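Local coordinates for SnoaL-like domain-containing protein (Kribbella flavida, PDB 4GB5), which is of unknown function but carries a SnoaL-like domain of the NTF2 clan, a cone-shaped alpha-plus-beta fold that often encloses a ligand pocket, at residues A[15-20]-A[132-137]; A[77-82]-A[95-100]. One frame throughout, in Å; residues are numbered along the deposited sequence.

Both contacts belong to one alpha-plus-beta SnoaL-like domain and are tied together by helix 6-25, which lies against the curved mixed sheet. Interaction 1 sets the helix on strand 131-145; interaction 2 pairs the two strands of the hairpin 74-87/90-102, whose inner face turns to the same helix. Their centres are 13 Å apart, yet they touch: CD1 of Ile-79 lies 3.8 Å from O of Phe-17 and 3.9 Å from CD2 of Tyr-20, and the rings of Phe-17 and His-82 meet edge to face. The other face of the hairpin packs on neighbouring subunits, where a phosphate ion, probably from the crystallisation liquor, sits about 3 Å from the side chain of Arg-98.

Interaction 1: residues A[15-20]-A[132-137]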
# COMPACT_ATOMS: atom_id res chain seq x y z
N GLU A 15 8.62 4.84 8.76
CA GLU A 15 7.55 4.75 9.77
C GLU A 15 6.85 6.07 9.94
O GLU A 15 5.65 6.10 10.24
CB GLU A 15 8.14 4.28 11.08
CG GLU A 15 7.17 4.08 12.18
CD GLU A 15 7.78 3.38 13.37
OE1 GLU A 15 7.93 2.13 13.37
OE2 GLU A 15 8.14 4.12 14.32
N LEU A 16 7.54 7.19 9.77
CA LEU A 16 6.87 8.49 9.88
C LEU A 16 5.70 8.62 8.95
O LEU A 16 4.72 9.31 9.27
CB LEU A 16 7.76 9.66 9.52
CG LEU A 16 8.67 10.20 10.57
CD1 LEU A 16 9.54 11.26 9.98
CD2 LEU A 16 7.82 10.81 11.68
N PHE A 17 5.78 7.96 7.80
CA PHE A 17 4.67 8.00 6.86
C PHE A 17 3.47 7.21 7.35
O PHE A 17 2.33 7.54 7.01
CB PHE A 17 5.12 7.54 5.46
CG PHE A 17 5.91 8.58 4.78
CD1 PHE A 17 5.27 9.46 3.90
CD2 PHE A 17 7.25 8.76 5.01
CE1 PHE A 17 5.95 10.46 3.25
CE2 PHE A 17 7.94 9.78 4.39
CZ PHE A 17 7.30 10.63 3.49
N GLY A 18 3.69 6.16 8.15
CA GLY A 18 2.58 5.47 8.82
C GLY A 18 1.88 6.40 9.82
O GLY A 18 0.66 6.49 9.84
N ARG A 19 2.67 7.09 10.62
CA ARG A 19 2.14 8.05 11.57
C ARG A 19 1.47 9.23 10.87
O ARG A 19 0.44 9.76 11.34
CB ARG A 19 3.25 8.53 12.52
CG ARG A 19 3.91 7.43 13.34
CD ARG A 19 4.63 8.01 14.54
NE ARG A 19 4.49 7.19 15.74
CZ ARG A 19 5.38 6.31 16.16
NH1 ARG A 19 5.15 5.61 17.26
NH2 ARG A 19 6.50 6.11 15.49
N TYR A 20 2.03 9.67 9.74
CA TYR A 20 1.42 10.73 8.95
C TYR A 20 0.02 10.34 8.51
O TYR A 20 -0.94 11.12 8.62
CB TYR A 20 2.29 11.06 7.73
CG TYR A 20 1.66 12.08 6.77
CD1 TYR A 20 1.90 13.41 6.91
CD2 TYR A 20 0.81 11.69 5.73
CE1 TYR A 20 1.35 14.34 6.07
CE2 TYR A 20 0.26 12.60 4.88
CZ TYR A 20 0.53 13.93 5.05
OH TYR A 20 -0.03 14.86 4.20
N TRP A 132 13.27 11.79 13.94
CA TRP A 132 12.95 12.29 12.60
C TRP A 132 11.58 12.94 12.57
O TRP A 132 10.62 12.43 13.18
CB TRP A 132 13.05 11.19 11.56
CG TRP A 132 14.48 10.80 11.26
CD1 TRP A 132 15.20 9.78 11.85
CD2 TRP A 132 15.38 11.44 10.34
NE1 TRP A 132 16.48 9.75 11.33
CE2 TRP A 132 16.61 10.75 10.39
CE3 TRP A 132 15.23 12.50 9.42
CZ2 TRP A 132 17.70 11.11 9.59
CZ3 TRP A 132 16.33 12.87 8.64
CH2 TRP A 132 17.55 12.17 8.74
N ARG A 133 11.48 14.02 11.80
CA ARG A 133 10.20 14.69 11.56
C ARG A 133 10.10 15.14 10.12
O ARG A 133 11.10 15.48 9.48
CB ARG A 133 10.09 15.98 12.44
CG ARG A 133 10.05 15.76 13.97
CD ARG A 133 8.79 15.05 14.41
NE ARG A 133 8.68 14.95 15.87
CZ ARG A 133 9.23 14.00 16.60
NH1 ARG A 133 9.94 13.04 16.06
NH2 ARG A 133 9.04 14.01 17.92
N LEU A 134 8.88 15.15 9.60
CA LEU A 134 8.63 15.63 8.26
C LEU A 134 8.52 17.17 8.29
O LEU A 134 7.61 17.73 8.93
CB LEU A 134 7.33 15.03 7.70
CG LEU A 134 7.32 13.53 7.42
CD1 LEU A 134 5.97 13.05 6.95
CD2 LEU A 134 8.37 13.17 6.39
N SER A 135 9.44 17.83 7.60
CA SER A 135 9.55 19.29 7.59
C SER A 135 8.93 19.94 6.36
O SER A 135 8.65 21.12 6.38
CB SER A 135 11.02 19.70 7.66
OG SER A 135 11.75 19.04 6.63
N SER A 136 8.74 19.17 5.30
CA SER A 136 8.08 19.67 4.12
C SER A 136 7.24 18.56 3.51
O SER A 136 7.73 17.43 3.32
CB SER A 136 9.12 20.15 3.10
OG SER A 136 8.51 20.51 1.89
N VAL A 137 5.99 18.86 3.17
CA VAL A 137 5.10 17.91 2.51
C VAL A 137 4.67 18.51 1.18
O VAL A 137 4.20 19.68 1.14
CB VAL A 137 3.84 17.65 3.35
CG1 VAL A 137 2.86 16.71 2.66
CG2 VAL A 137 4.22 17.11 4.70
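Leu-16 lays its two methyls over the backbone of strand 132-137 where Trp-132 passes into Arg-133: CD2 is 3.6 Å from O of Trp-132, and CD1 is 3.8 Å from CB of the same residue. CD1 also reaches Leu-134, 4.1 Å from its CG. Cut back to an alanine, Leu-16 would lose both methyls, which would probably open a gap over the Trp-132 carbonyl and leave CG of Leu-134 without that neighbour. Leu-134 in turn meets two aromatic side chains of the helix with its two methyls, crossing each at about a right angle. Its CD2 is 4.0 Å from CE2 of Phe-17, while CD1 stands over one face of that ring and meets CD1 of Tyr-20 at 4.1 Å. With CG anti to the backbone N (chi1 175°), Tyr-20 brings OH to 3.8 Å from CG1 of Val-137. No hydrogen bond crosses; the indole NE1 of Trp-132 bonds instead to Asp-9. The axes of segments 15-20 and 132-137 cross at -68°: helix-on-sheet packing, as in the NTF2-clan cone. Beyond the contact, Tyr-20 meets Tyr-121 of strand 114-128 edge to face and touches Val-36 of helix 32-36, while Phe-17 reaches Ile-93 of strand 90-102.

Interaction 2: residues A[77-82]-A[95-100]; sequences HAITGH and AHVRAE
Ala-78 with Arg-98 and Thr-80 with His-96 are the two hydrogen-bonded pairs of this antiparallel hairpin, each closed by two backbone bonds. The straightest runs from N of Ala-78 to O of Arg-98, 2.8 Å at 179°. Between them, CA of Ile-79 makes a CA-H...O contact of 3.2 Å with O of His-96.

Apolar contacts gather on the face carrying His-77, Ile-79, Val-97 and Ala-99. CB of Ala-99 sits over one face of the His-77 ring, offset toward its rim, in a CH-pi contact. Ile-79 and Val-97 lie side by side, CG1 to CG2 4.1 Å; chi1 of -51° turns CG2 of Ile-79 away from its backbone N and toward CB of Ala-95.

The other face, with Ala-78, Thr-80, His-96 and Arg-98, holds most of the polar groups. OG1 of Thr-80 packs 3.3 Å from CB of His-96. A water in the plane of the His-96 ring, 2.7 Å from ND1, also bonds to O of Gly-81; NE2 bonds to Asp-25 of the third subunit. Arg-98 forms salt bridges with Glu-100 in its own strand and with Glu-100 of the third subunit.

The chemistry implies a mostly apolar side against helix 6-25 and a more polar one at the subunit interface, where the three Arg-98 side chains, paired with Glu-100 carboxylates, gather near a phosphate ion.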
# COMPACT_ATOMS: atom_id res chain seq x y z
N HIS A 77 -5.50 6.76 3.75
CA HIS A 77 -4.30 7.05 3.01
C HIS A 77 -3.44 5.82 2.95
O HIS A 77 -2.95 5.39 3.99
CB HIS A 77 -3.49 8.18 3.66
CG HIS A 77 -4.15 9.51 3.60
ND1 HIS A 77 -5.30 9.78 4.28
CD2 HIS A 77 -3.80 10.66 2.97
CE1 HIS A 77 -5.68 11.03 4.05
NE2 HIS A 77 -4.77 11.59 3.26
N ALA A 78 -3.22 5.30 1.73
CA ALA A 78 -2.32 4.18 1.52
C ALA A 78 -1.05 4.73 0.89
O ALA A 78 -1.03 5.11 -0.29
CB ALA A 78 -2.99 3.18 0.61
N ILE A 79 0.01 4.77 1.68
CA ILE A 79 1.31 5.34 1.25
C ILE A 79 2.29 4.19 1.08
O ILE A 79 2.51 3.37 1.99
CB ILE A 79 1.81 6.37 2.26
CG1 ILE A 79 0.70 7.38 2.54
CG2 ILE A 79 3.11 7.03 1.80
CD1 ILE A 79 1.07 8.44 3.54
N THR A 80 2.88 4.12 -0.11
CA THR A 80 3.68 2.99 -0.51
C THR A 80 4.89 3.43 -1.31
O THR A 80 4.99 4.59 -1.75
CB THR A 80 2.86 2.04 -1.40
OG1 THR A 80 2.44 2.72 -2.60
CG2 THR A 80 1.66 1.53 -0.70
N GLY A 81 5.85 2.53 -1.53
CA GLY A 81 6.89 2.82 -2.52
C GLY A 81 7.89 3.88 -2.11
O GLY A 81 8.39 4.63 -2.95
N HIS A 82 8.26 3.93 -0.84
CA HIS A 82 9.15 4.97 -0.32
C HIS A 82 10.53 4.90 -0.93
O HIS A 82 11.17 3.85 -0.91
CB HIS A 82 9.25 4.89 1.21
CG HIS A 82 7.94 4.69 1.88
ND1 HIS A 82 7.31 3.46 1.90
CD2 HIS A 82 7.14 5.54 2.56
CE1 HIS A 82 6.18 3.58 2.57
NE2 HIS A 82 6.04 4.83 2.96
N ALA A 95 7.28 9.18 -2.46
CA ALA A 95 6.41 8.02 -2.22
C ALA A 95 5.16 8.10 -3.05
O ALA A 95 4.74 9.18 -3.46
CB ALA A 95 6.07 7.85 -0.71
N HIS A 96 4.53 6.95 -3.23
CA HIS A 96 3.17 6.89 -3.78
C HIS A 96 2.14 7.10 -2.68
O HIS A 96 2.32 6.64 -1.54
CB HIS A 96 2.92 5.51 -4.36
CG HIS A 96 3.38 5.31 -5.76
ND1 HIS A 96 4.70 5.48 -6.17
CD2 HIS A 96 2.69 4.95 -6.88
CE1 HIS A 96 4.78 5.26 -7.47
NE2 HIS A 96 3.58 4.94 -7.93
N VAL A 97 1.04 7.75 -3.04
CA VAL A 97 -0.12 7.86 -2.17
C VAL A 97 -1.41 7.66 -2.91
O VAL A 97 -1.61 8.19 -4.00
CB VAL A 97 -0.13 9.22 -1.39
CG1 VAL A 97 -0.08 10.40 -2.28
CG2 VAL A 97 -1.38 9.31 -0.46
N ARG A 98 -2.29 6.89 -2.28
CA ARG A 98 -3.67 6.74 -2.69
C ARG A 98 -4.55 7.16 -1.53
O ARG A 98 -4.57 6.47 -0.49
CB ARG A 98 -3.93 5.29 -3.09
CG ARG A 98 -5.37 5.07 -3.62
CD ARG A 98 -5.54 3.66 -4.16
NE ARG A 98 -6.74 3.54 -4.92
CZ ARG A 98 -7.97 3.44 -4.44
NH1 ARG A 98 -8.19 3.41 -3.14
NH2 ARG A 98 -8.98 3.33 -5.26
N ALA A 99 -5.27 8.28 -1.68
CA ALA A 99 -6.02 8.86 -0.54
C ALA A 99 -7.50 8.85 -0.91
O ALA A 99 -7.89 9.49 -1.88
CB ALA A 99 -5.57 10.25 -0.25
N GLU A 100 -8.28 8.14 -0.12
CA GLU A 100 -9.73 8.05 -0.26
C GLU A 100 -10.38 8.90 0.81
O GLU A 100 -9.97 8.85 1.96
CB GLU A 100 -10.20 6.62 -0.06
CG GLU A 100 -9.77 5.69 -1.16
CD GLU A 100 -9.89 4.24 -0.74
OE1 GLU A 100 -9.16 3.81 0.21
OE2 GLU A 100 -10.71 3.54 -1.34
O HOH W 1 7.24 5.71 -5.23